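Carboxypeptidase Y inhibitor (Saccharomyces cerevisiae, PDB 1WPX) inhibits the vacuolar serine protease carboxypeptidase Y specifically and potently and belongs to the phosphatidylethanolamine-binding protein family. Local coordinates at residues D14-K18 with H19-E23. Sequence-based numbering, arbitrary orientation.
Sequences DSYKK and HGILE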
loop_
_atom_site.group_PDB
_atom_site.type_symbol
_atom_site.label_atom_id
_atom_site.label_comp_id
_atom_site.label_asym_id
_atom_site.label_seq_id
_atom_site.Cartn_x
_atom_site.Cartn_y
_atom_site.Cartn_z
ATOM N N ASP B 14 7.711 9.660 -10.087
ATOM C CA ASP B 14 6.762 10.425 -9.295
ATOM C C ASP B 14 7.316 10.790 -7.929
ATOM O O ASP B 14 7.167 11.927 -7.479
ATOM C CB ASP B 14 5.450 9.658 -9.146
ATOM C CG ASP B 14 4.697 9.547 -10.460
ATOM O OD1 ASP B 14 5.044 10.294 -11.403
ATOM O OD2 ASP B 14 3.756 8.727 -10.556
ATOM N N SER B 15 7.965 9.837 -7.276
ATOM C CA SER B 15 8.546 10.096 -5.971
ATOM C C SER B 15 9.659 11.151 -6.070
ATOM O O SER B 15 9.665 12.121 -5.310
ATOM C CB SER B 15 9.096 8.798 -5.374
ATOM O OG SER B 15 9.549 8.991 -4.042
ATOM N N TYR B 16 10.588 10.965 -7.008
ATOM C CA TYR B 16 11.706 11.896 -7.198
ATOM C C TYR B 16 11.208 13.312 -7.428
ATOM O O TYR B 16 11.810 14.275 -6.954
ATOM C CB TYR B 16 12.552 11.500 -8.408
ATOM C CG TYR B 16 13.196 10.134 -8.346
ATOM C CD1 TYR B 16 13.406 9.401 -9.522
ATOM C CD2 TYR B 16 13.604 9.572 -7.133
ATOM C CE1 TYR B 16 14.000 8.140 -9.503
ATOM C CE2 TYR B 16 14.207 8.305 -7.098
ATOM C CZ TYR B 16 14.398 7.595 -8.293
ATOM O OH TYR B 16 14.971 6.343 -8.292
ATOM N N LYS B 17 10.119 13.433 -8.179
ATOM C CA LYS B 17 9.538 14.734 -8.479
ATOM C C LYS B 17 8.939 15.385 -7.252
ATOM O O LYS B 17 9.328 16.484 -6.862
ATOM C CB LYS B 17 8.449 14.604 -9.541
ATOM C CG LYS B 17 8.969 14.271 -10.925
ATOM C CD LYS B 17 7.829 14.182 -11.928
ATOM C CE LYS B 17 7.010 15.464 -11.946
ATOM N NZ LYS B 17 5.872 15.371 -12.906
ATOM N N LYS B 18 7.988 14.693 -6.640
ATOM C CA LYS B 18 7.306 15.211 -5.464
ATOM C C LYS B 18 8.252 15.659 -4.354
ATOM O O LYS B 18 7.948 16.602 -3.623
ATOM C CB LYS B 18 6.332 14.159 -4.927
ATOM C CG LYS B 18 5.502 14.630 -3.750
ATOM C CD LYS B 18 4.597 13.527 -3.251
ATOM C CE LYS B 18 3.895 13.929 -1.970
ATOM N NZ LYS B 18 3.030 12.827 -1.457
ATOM N N HIS B 19 9.399 14.997 -4.235
ATOM C CA HIS B 19 10.360 15.332 -3.190
ATOM C C HIS B 19 11.590 16.086 -3.690
ATOM O O HIS B 19 12.628 16.097 -3.028
ATOM C CB HIS B 19 10.769 14.055 -2.456
ATOM C CG HIS B 19 9.607 13.318 -1.864
ATOM N ND1 HIS B 19 9.038 13.671 -0.659
ATOM C CD2 HIS B 19 8.859 12.299 -2.348
ATOM C CE1 HIS B 19 7.988 12.902 -0.427
ATOM N NE2 HIS B 19 7.858 12.062 -1.437
ATOM N N GLY B 20 11.456 16.720 -4.854
ATOM C CA GLY B 20 12.540 17.501 -5.433
ATOM C C GLY B 20 13.909 16.851 -5.586
ATOM O O GLY B 20 14.928 17.545 -5.585
ATOM N N ILE B 21 13.946 15.530 -5.732
ATOM C CA ILE B 21 15.212 14.823 -5.887
ATOM C C ILE B 21 15.810 15.062 -7.278
ATOM O O ILE B 21 17.027 15.037 -7.447
ATOM C CB ILE B 21 15.027 13.303 -5.687
ATOM C CG1 ILE B 21 14.425 13.019 -4.305
ATOM C CG2 ILE B 21 16.357 12.592 -5.859
ATOM C CD1 ILE B 21 15.325 13.358 -3.149
ATOM N N LEU B 22 14.951 15.298 -8.268
ATOM C CA LEU B 22 15.408 15.533 -9.638
ATOM C C LEU B 22 16.020 16.916 -9.849
ATOM O O LEU B 22 16.843 17.103 -10.741
ATOM C CB LEU B 22 14.254 15.356 -10.632
ATOM C CG LEU B 22 13.605 13.978 -10.777
ATOM C CD1 LEU B 22 12.506 14.037 -11.824
ATOM C CD2 LEU B 22 14.654 12.961 -11.172
ATOM N N GLU B 23 15.621 17.883 -9.030
ATOM C CA GLU B 23 16.117 19.244 -9.168
ATOM C C GLU B 23 17.163 19.628 -8.140
ATOM O O GLU B 23 18.144 20.289 -8.468
ATOM C CB GLU B 23 14.951 20.236 -9.105
ATOM C CG GLU B 23 13.705 19.678 -8.436
ATOM C CD GLU B 23 12.973 18.676 -9.324
ATOM O OE1 GLU B 23 12.322 17.743 -8.786
ATOM O OE2 GLU B 23 13.046 18.835 -10.566
#
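With CG of His-19 anti to its carbonyl carbon (chi1 -57°) and CG of Lys-18 anti to the backbone nitrogen (chi1 -176°), the two side chains run alongside each other in the same direction at the end of helix 8-18. CG of Lys-18 sits over one face of the imidazole, displaced toward the rim, and CD of Lys-18 comes 4.0 Å from NE2 of His-19. The Ser-15 carbonyl lies at the ring edge and accepts a hydrogen bond from the backbone N of His-19, 3.1 Å from Ser-15 O. Beyond this last helical bond the chain closes in a Schellman motif: Ile-21 N binds Tyr-16 O at 2.8 Å, and Gly-20 N reaches Lys-17 O at 2.9 Å from well above the carbonyl plane. Gly-20 is the C-prime residue, and its positive phi of 52° suits glycine. The reversal carries Leu-22 back against the helix, where its CG packs 3.6 Å from CB of Tyr-16, the two side chains crossing at about a right angle, while its CD1 meets CG of Lys-17. Both imidazole nitrogens are hydrogen-bonded, ND1 to Tyr-216 and NE2 to an acidic side chain of the other protein chain in the assembly; Lys-18 NZ forms a salt bridge to that chain as well. Were the His-19 ring replaced by the methyl of an alanine, the Tyr-216 hydroxyl and the acidic side chain bound to NE2 would probably each lose a partner. The turn thus joins helix 8-18 to helix 21-24 beside the sheet, Tyr-16 bonding to Ser-212 of strand 208-217 and Ile-21 resting on strand 162-170.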